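PDB 5E09: cellulase from Bacillus sp. BG-CS10, which hydrolyses beta-1,4-glucosidic bonds in cellulose through a family 5 catalytic barrel joined to further modules that probably help hold the polysaccharide. Local coordinates for residues A459-V464 and D499-E504. Sequence-based numbering, arbitrary orientation.
Sequences ATMEAV and DAFFNE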
ATOM      1  N   ALA A 459      12.677 -11.257  10.027  1.00 36.46           N
ATOM      2  CA  ALA A 459      12.076 -11.240   8.701  1.00 41.72           C
ATOM      3  C   ALA A 459      10.764 -12.009   8.731  1.00 43.67           C
ATOM      4  O   ALA A 459       9.733 -11.514   8.272  1.00 38.38           O
ATOM      5  CB  ALA A 459      13.023 -11.839   7.667  1.00 32.10           C
ATOM      6  N   THR A 460      10.803 -13.219   9.285  1.00 35.77           N
ATOM      7  CA  THR A 460       9.595 -14.038   9.324  1.00 39.41           C
ATOM      8  C   THR A 460       9.700 -15.184  10.327  1.00 35.82           C
ATOM      9  O   THR A 460      10.690 -15.297  11.036  1.00 37.71           O
ATOM     10  CB  THR A 460       9.260 -14.609   7.930  1.00 48.12           C
ATOM     11  OG1 THR A 460       8.031 -15.341   7.996  1.00 46.74           O
ATOM     12  CG2 THR A 460      10.378 -15.516   7.428  1.00 39.05           C
HETATM   13  N   MSE A 461       8.663 -16.016  10.395  1.00 40.17           N
HETATM   14  CA  MSE A 461       8.587 -17.080  11.399  1.00 38.52           C
HETATM   15  C   MSE A 461       7.895 -18.323  10.843  1.00 43.32           C
HETATM   16  O   MSE A 461       6.800 -18.235  10.285  1.00 44.05           O
HETATM   17  CB  MSE A 461       7.839 -16.596  12.657  1.00 35.43           C
HETATM   18  CG  MSE A 461       7.680 -17.674  13.732  1.00 39.45           C
HETATM   19 SE   MSE A 461       6.438 -17.276  15.205  0.55 33.30          SE
HETATM   20  CE  MSE A 461       4.742 -17.611  14.318  1.00 32.63           C
ATOM     21  N   GLU A 462       8.541 -19.474  10.990  1.00 35.03           N
ATOM     22  CA  GLU A 462       7.914 -20.746  10.661  1.00 41.10           C
ATOM     23  C   GLU A 462       7.325 -21.395  11.905  1.00 43.82           C
ATOM     24  O   GLU A 462       7.854 -21.245  13.003  1.00 38.33           O
ATOM     25  CB  GLU A 462       8.907 -21.702  10.009  1.00 37.00           C
ATOM     26  CG  GLU A 462       9.253 -21.379   8.574  1.00 43.07           C
ATOM     27  CD  GLU A 462      10.184 -22.417   7.967  1.00 64.99           C
ATOM     28  OE1 GLU A 462      11.408 -22.346   8.224  1.00 56.29           O
ATOM     29  OE2 GLU A 462       9.690 -23.306   7.239  1.00 60.10           O
ATOM     30  N   ALA A 463       6.229 -22.122  11.719  1.00 39.34           N
ATOM     31  CA  ALA A 463       5.605 -22.866  12.801  1.00 32.89           C
ATOM     32  C   ALA A 463       5.196 -24.246  12.311  1.00 42.18           C
ATOM     33  O   ALA A 463       4.347 -24.363  11.434  1.00 44.91           O
ATOM     34  CB  ALA A 463       4.402 -22.118  13.334  1.00 32.47           C
ATOM     35  N   VAL A 464       5.808 -25.292  12.858  1.00 44.49           N
ATOM     36  CA  VAL A 464       5.399 -26.655  12.510  1.00 41.64           C
ATOM     37  C   VAL A 464       5.177 -27.462  13.773  1.00 39.60           C
ATOM     38  O   VAL A 464       5.785 -27.186  14.790  1.00 48.36           O
ATOM     39  CB  VAL A 464       6.439 -27.380  11.633  1.00 38.55           C
ATOM     40  CG1 VAL A 464       6.590 -26.685  10.285  1.00 39.41           C
ATOM     41  CG2 VAL A 464       7.774 -27.470  12.351  1.00 43.25           C
ATOM     42  N   ASP A 499      -3.058 -14.105  20.085  1.00 57.45           N
ATOM     43  CA  ASP A 499      -4.195 -14.969  20.389  1.00 44.86           C
ATOM     44  C   ASP A 499      -4.697 -15.612  19.100  1.00 41.59           C
ATOM     45  O   ASP A 499      -5.148 -16.753  19.102  1.00 47.12           O
ATOM     46  CB  ASP A 499      -5.312 -14.171  21.078  1.00 47.89           C
ATOM     47  CG  ASP A 499      -6.159 -15.022  22.025  1.00 84.63           C
ATOM     48  OD1 ASP A 499      -5.660 -16.050  22.536  1.00 80.39           O
ATOM     49  OD2 ASP A 499      -7.331 -14.652  22.267  1.00 81.56           O
ATOM     50  N   ALA A 500      -4.595 -14.880  17.994  1.00 47.66           N
ATOM     51  CA  ALA A 500      -5.013 -15.401  16.695  1.00 37.29           C
ATOM     52  C   ALA A 500      -4.190 -16.624  16.279  1.00 43.57           C
ATOM     53  O   ALA A 500      -4.724 -17.569  15.698  1.00 49.68           O
ATOM     54  CB  ALA A 500      -4.925 -14.312  15.632  1.00 33.54           C
ATOM     55  N   PHE A 501      -2.894 -16.620  16.574  1.00 42.38           N
ATOM     56  CA  PHE A 501      -2.071 -17.788  16.272  1.00 38.24           C
ATOM     57  C   PHE A 501      -2.503 -18.980  17.120  1.00 41.80           C
ATOM     58  O   PHE A 501      -2.696 -20.082  16.605  1.00 41.83           O
ATOM     59  CB  PHE A 501      -0.588 -17.497  16.504  1.00 40.38           C
ATOM     60  CG  PHE A 501       0.303 -18.713  16.370  1.00 40.88           C
ATOM     61  CD1 PHE A 501       0.738 -19.139  15.123  1.00 34.35           C
ATOM     62  CD2 PHE A 501       0.712 -19.420  17.491  1.00 32.41           C
ATOM     63  CE1 PHE A 501       1.557 -20.247  14.994  1.00 35.74           C
ATOM     64  CE2 PHE A 501       1.535 -20.532  17.370  1.00 43.50           C
ATOM     65  CZ  PHE A 501       1.956 -20.948  16.118  1.00 30.95           C
ATOM     66  N   PHE A 502      -2.663 -18.758  18.418  1.00 31.11           N
ATOM     67  CA  PHE A 502      -2.965 -19.861  19.324  1.00 53.45           C
ATOM     68  C   PHE A 502      -4.375 -20.430  19.143  1.00 46.65           C
ATOM     69  O   PHE A 502      -4.590 -21.619  19.370  1.00 51.57           O
ATOM     70  CB  PHE A 502      -2.759 -19.427  20.775  1.00 43.87           C
ATOM     71  CG  PHE A 502      -1.319 -19.277  21.154  1.00 37.29           C
ATOM     72  CD1 PHE A 502      -0.454 -20.356  21.067  1.00 40.84           C
ATOM     73  CD2 PHE A 502      -0.828 -18.063  21.600  1.00 37.86           C
ATOM     74  CE1 PHE A 502       0.879 -20.221  21.416  1.00 38.61           C
ATOM     75  CE2 PHE A 502       0.495 -17.926  21.956  1.00 36.10           C
ATOM     76  CZ  PHE A 502       1.351 -19.005  21.865  1.00 36.12           C
ATOM     77  N   ASN A 503      -5.322 -19.597  18.715  1.00 51.77           N
ATOM     78  CA  ASN A 503      -6.687 -20.059  18.461  1.00 50.89           C
ATOM     79  C   ASN A 503      -6.757 -21.108  17.353  1.00 52.05           C
ATOM     80  O   ASN A 503      -7.785 -21.758  17.180  1.00 55.77           O
ATOM     81  CB  ASN A 503      -7.609 -18.889  18.090  1.00 45.15           C
ATOM     82  CG  ASN A 503      -7.875 -17.952  19.257  1.00 50.08           C
ATOM     83  OD1 ASN A 503      -7.727 -18.321  20.424  1.00 51.89           O
ATOM     84  ND2 ASN A 503      -8.267 -16.723  18.941  1.00 49.71           N
ATOM     85  N   GLU A 504      -5.678 -21.267  16.592  1.00 43.72           N
ATOM     86  CA  GLU A 504      -5.697 -22.208  15.477  1.00 52.11           C
ATOM     87  C   GLU A 504      -4.564 -23.224  15.551  1.00 39.95           C
ATOM     88  O   GLU A 504      -4.077 -23.698  14.530  1.00 51.89           O
ATOM     89  CB  GLU A 504      -5.656 -21.452  14.140  1.00 42.72           C
ATOM     90  CG  GLU A 504      -6.862 -20.532  13.946  1.00 52.12           C
ATOM     91  CD  GLU A 504      -6.904 -19.858  12.583  1.00 68.98           C
ATOM     92  OE1 GLU A 504      -6.679 -20.547  11.562  1.00 56.75           O
ATOM     93  OE2 GLU A 504      -7.167 -18.635  12.535  1.00 66.69           O
TER
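F501 reaches from a short helix to the strand carrying M461 and A463, in the antiparallel beta domain that forms the family 46 carbohydrate-binding module. Strand 458-465 lies between strands 479-480 and 509-516, while helix 499-502 begins one residue after strand 494-497, past T498, whose OG1 is hydrogen-bonded to the backbone N of F501. The closest CA atoms, those of A463 and F501, are 9.8 Å apart, a span that suits a long aromatic side chain from the helix meeting a small residue on the strand.

From its CB, which already points toward the strand, the F501 side chain runs to CG, which lies anti to the backbone N (chi1 173°), beside the carbonyl carbon, and this carries the ring outward to the strand. At the ring the two sides part company. CD2 rests over one face of the F502 ring, 3.9 Å above its plane and offset toward the rim, so the neighbouring phenylalanine flanks it within its own helix. On the other side, CE1 is the atom turned to the strand and has both partners there: the A463 CB at 3.8 Å and the M461 CE at 4.2 Å. CZ, at the tip, also touches the A463 methyl.

M461 and A463 are two residues apart, so both direct their side chains to this same side of the strand. Alanine suits its place because its single methyl lets the strand come close to the ring, meeting it at the edge, near the ring plane. M461, present as selenomethionine, has an extended chain to SE that then bends at chi3 (78°), which carries its flexible, apolar end to the ring obliquely; it also touches I497. The contact is buried and wholly apolar. The A463 CB sits almost evenly across the CE1-CZ bond of F501, with CZ 3.9 Å away.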